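Local coordinates for protein S12 family peptidase (Streptomyces sp. 82F2, PDB 3WWX) that hydrolyses amide bonds with D-stereospecificity, probably by the serine mechanism of the S12 peptidase and beta-lactamase family, at residues T97-T105 with V281-K289. Residues are numbered along the deposited sequence; the frame is centred on the assembly and turned at random.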
loop_
_atom_site.group_PDB
_atom_site.type_symbol
_atom_site.label_atom_id
_atom_site.label_comp_id
_atom_site.label_asym_id
_atom_site.label_seq_id
_atom_site.Cartn_x
_atom_site.Cartn_y
_atom_site.Cartn_z
ATOM N N THR A 97 11.612 8.153 15.210
ATOM C CA THR A 97 10.287 8.685 15.519
ATOM C C THR A 97 9.199 7.978 14.714
ATOM O O THR A 97 9.486 7.301 13.724
ATOM C CB THR A 97 10.190 10.182 15.209
ATOM O OG1 THR A 97 10.274 10.393 13.798
ATOM C CG2 THR A 97 11.338 10.935 15.877
ATOM N N VAL A 98 7.960 8.120 15.159
ATOM C CA VAL A 98 6.841 7.498 14.466
ATOM C C VAL A 98 6.757 8.078 13.047
ATOM O O VAL A 98 6.496 7.336 12.091
ATOM C CB VAL A 98 5.521 7.673 15.239
ATOM C CG1 VAL A 98 4.356 7.083 14.487
ATOM C CG2 VAL A 98 5.630 7.042 16.626
ATOM N N ARG A 99 7.034 9.373 12.888
ATOM C CA ARG A 99 7.041 9.996 11.558
ATOM C C ARG A 99 8.022 9.309 10.622
ATOM O O ARG A 99 7.730 9.099 9.451
ATOM C CB ARG A 99 7.387 11.485 11.656
ATOM C CG ARG A 99 7.211 12.266 10.344
ATOM C CD ARG A 99 7.652 13.755 10.471
ATOM N NE ARG A 99 6.973 14.387 11.598
ATOM C CZ ARG A 99 5.688 14.729 11.609
ATOM N NH1 ARG A 99 4.927 14.562 10.526
ATOM N NH2 ARG A 99 5.148 15.262 12.705
ATOM N N GLN A 100 9.196 8.951 11.139
ATOM C CA GLN A 100 10.208 8.296 10.331
ATOM C C GLN A 100 9.805 6.877 9.903
ATOM O O GLN A 100 10.242 6.412 8.855
ATOM C CB GLN A 100 11.551 8.289 11.079
ATOM C CG GLN A 100 12.151 9.669 11.217
ATOM C CD GLN A 100 13.367 9.691 12.117
ATOM O OE1 GLN A 100 13.447 8.951 13.094
ATOM N NE2 GLN A 100 14.323 10.547 11.781
ATOM N N LEU A 101 8.958 6.220 10.691
ATOM C CA LEU A 101 8.333 4.975 10.224
ATOM C C LEU A 101 7.496 5.269 8.999
ATOM O O LEU A 101 7.592 4.581 7.980
ATOM C CB LEU A 101 7.424 4.369 11.289
ATOM C CG LEU A 101 8.009 4.064 12.680
ATOM C CD1 LEU A 101 6.941 3.476 13.566
ATOM C CD2 LEU A 101 9.214 3.118 12.567
ATOM N N LEU A 102 6.680 6.314 9.075
ATOM C CA LEU A 102 5.662 6.540 8.054
ATOM C C LEU A 102 6.195 7.025 6.716
ATOM O O LEU A 102 5.544 6.820 5.691
ATOM C CB LEU A 102 4.599 7.505 8.578
ATOM C CG LEU A 102 3.827 7.023 9.789
ATOM C CD1 LEU A 102 2.953 8.168 10.289
ATOM C CD2 LEU A 102 2.995 5.782 9.501
ATOM N N ASN A 103 7.373 7.648 6.704
ATOM C CA ASN A 103 8.003 8.087 5.460
ATOM C C ASN A 103 9.248 7.283 5.056
ATOM O O ASN A 103 9.949 7.640 4.117
ATOM C CB ASN A 103 8.284 9.598 5.483
ATOM C CG ASN A 103 9.269 10.011 6.553
ATOM O OD1 ASN A 103 10.053 9.207 7.051
ATOM N ND2 ASN A 103 9.262 11.289 6.883
ATOM N N HIS A 104 9.479 6.175 5.765
ATOM C CA HIS A 104 10.569 5.241 5.462
ATOM C C HIS A 104 11.958 5.872 5.564
ATOM O O HIS A 104 12.879 5.470 4.856
ATOM C CB HIS A 104 10.393 4.585 4.087
ATOM C CG HIS A 104 9.117 3.822 3.938
ATOM N ND1 HIS A 104 8.862 2.635 4.595
ATOM C CD2 HIS A 104 8.018 4.086 3.202
ATOM C CE1 HIS A 104 7.663 2.206 4.263
ATOM N NE2 HIS A 104 7.125 3.071 3.417
ATOM N N THR A 105 12.121 6.813 6.491
ATOM C CA THR A 105 13.464 7.333 6.780
ATOM C C THR A 105 14.007 6.791 8.098
ATOM O O THR A 105 15.054 7.248 8.572
ATOM C CB THR A 105 13.489 8.870 6.775
ATOM O OG1 THR A 105 12.632 9.395 7.800
ATOM C CG2 THR A 105 13.069 9.398 5.402
ATOM N N VAL A 281 9.661 12.587 -7.753
ATOM C CA VAL A 281 9.003 11.514 -7.012
ATOM C C VAL A 281 9.317 11.735 -5.545
ATOM O O VAL A 281 10.485 11.903 -5.169
ATOM C CB VAL A 281 9.477 10.119 -7.454
ATOM C CG1 VAL A 281 8.799 9.013 -6.624
ATOM C CG2 VAL A 281 9.184 9.916 -8.913
ATOM N N GLY A 282 8.277 11.793 -4.717
ATOM C CA GLY A 282 8.465 12.018 -3.301
ATOM C C GLY A 282 7.629 11.043 -2.500
ATOM O O GLY A 282 6.589 10.564 -2.986
ATOM N N TYR A 283 8.094 10.720 -1.298
ATOM C CA TYR A 283 7.317 9.866 -0.395
ATOM C C TYR A 283 7.030 10.633 0.880
ATOM O O TYR A 283 7.967 11.115 1.546
ATOM C CB TYR A 283 8.065 8.563 -0.103
ATOM C CG TYR A 283 7.159 7.471 0.440
ATOM C CD1 TYR A 283 6.769 7.467 1.758
ATOM C CD2 TYR A 283 6.686 6.455 -0.389
ATOM C CE1 TYR A 283 5.908 6.495 2.254
ATOM C CE2 TYR A 283 5.831 5.467 0.097
ATOM C CZ TYR A 283 5.457 5.488 1.418
ATOM O OH TYR A 283 4.633 4.489 1.886
ATOM N N GLY A 284 5.749 10.765 1.213
ATOM C CA GLY A 284 5.310 11.456 2.408
ATOM C C GLY A 284 4.946 10.463 3.493
ATOM O O GLY A 284 5.710 9.531 3.732
ATOM N N LEU A 285 3.797 10.638 4.140
ATOM C CA LEU A 285 3.416 9.725 5.215
ATOM C C LEU A 285 2.480 8.674 4.646
ATOM O O LEU A 285 1.279 8.873 4.559
ATOM C CB LEU A 285 2.792 10.469 6.400
ATOM C CG LEU A 285 3.682 11.593 6.961
ATOM C CD1 LEU A 285 2.979 12.294 8.121
ATOM C CD2 LEU A 285 5.076 11.125 7.378
ATOM N N GLY A 286 3.044 7.546 4.229
ATOM C CA GLY A 286 2.241 6.485 3.609
ATOM C C GLY A 286 1.553 6.927 2.316
ATOM O O GLY A 286 0.446 6.455 1.993
ATOM N N LEU A 287 2.186 7.849 1.595
ATOM C CA LEU A 287 1.596 8.467 0.406
ATOM C C LEU A 287 2.711 8.955 -0.479
ATOM O O LEU A 287 3.684 9.490 0.033
ATOM C CB LEU A 287 0.708 9.635 0.838
ATOM C CG LEU A 287 -0.105 10.307 -0.265
ATOM C CD1 LEU A 287 -1.240 9.408 -0.780
ATOM C CD2 LEU A 287 -0.666 11.612 0.248
ATOM N N MET A 288 2.593 8.770 -1.787
ATOM C CA MET A 288 3.641 9.150 -2.732
ATOM C C MET A 288 3.138 10.207 -3.687
ATOM O O MET A 288 1.955 10.234 -3.977
ATOM C CB MET A 288 4.027 7.937 -3.569
ATOM C CG MET A 288 4.996 7.042 -2.901
ATOM S SD MET A 288 5.661 5.825 -4.045
ATOM C CE MET A 288 4.154 4.996 -4.551
ATOM N N LYS A 289 4.045 11.060 -4.164
ATOM C CA LYS A 289 3.735 11.998 -5.240
ATOM C C LYS A 289 4.632 11.718 -6.436
ATOM O O LYS A 289 5.744 11.210 -6.292
ATOM C CB LYS A 289 3.906 13.450 -4.790
ATOM C CG LYS A 289 5.325 13.942 -4.756
ATOM C CD LYS A 289 5.424 15.440 -4.463
ATOM C CE LYS A 289 6.874 15.853 -4.436
ATOM N NZ LYS A 289 7.060 17.297 -4.134
#
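H104 lays one edge of its imidazole over a face of the Y283 phenol ring. CD2 of H104 makes the close approach, 3.3 Å from CE1 of Y283. The planes stand at 66° with centroids 4.8 Å apart, an offset edge-to-face pair. NE2 of H104 also gives a weak, bent hydrogen bond to OH of Y283. Each ring has a stronger polar partner elsewhere: ND1 of H104 bonds N162, and OH of Y283 bonds H301. With CG anti to the backbone N (chi1 -162°), the ring of Y283 lies against H104 and L102. L102 O lies in the plane of that ring, 3.5 Å from CE1.

The same L102 O accepts a hydrogen bond of 3.0 Å from G286 N. This ties the helix end to the turn of the hairpin. N103 abuts that turn, its CB 3.1 Å from G284 O and its CA making a CA-H...O contact with the same oxygen. L285 makes the apolar part of the contact. Its CD2 rests 3.8 Å from CB of L102 and equally close to CG of R99. NH1 of R99 passes CD1 of L285 obliquely at 3.8 Å; NE and NH1 form salt bridges with D75 and E267.

H104, with positive phi, is the C-prime residue of a Schellman motif. OD1 of N103 accepts from N and OG1 of T105, both from one face of its plane; the bond from N makes an Asx turn. The H104 ring stacks on Y158, and both aromatic side chains pack on K56. With H301, these match the SxxK, YxN and HxG motifs of serine beta-lactamase-like enzymes, so the pair probably backs the active site.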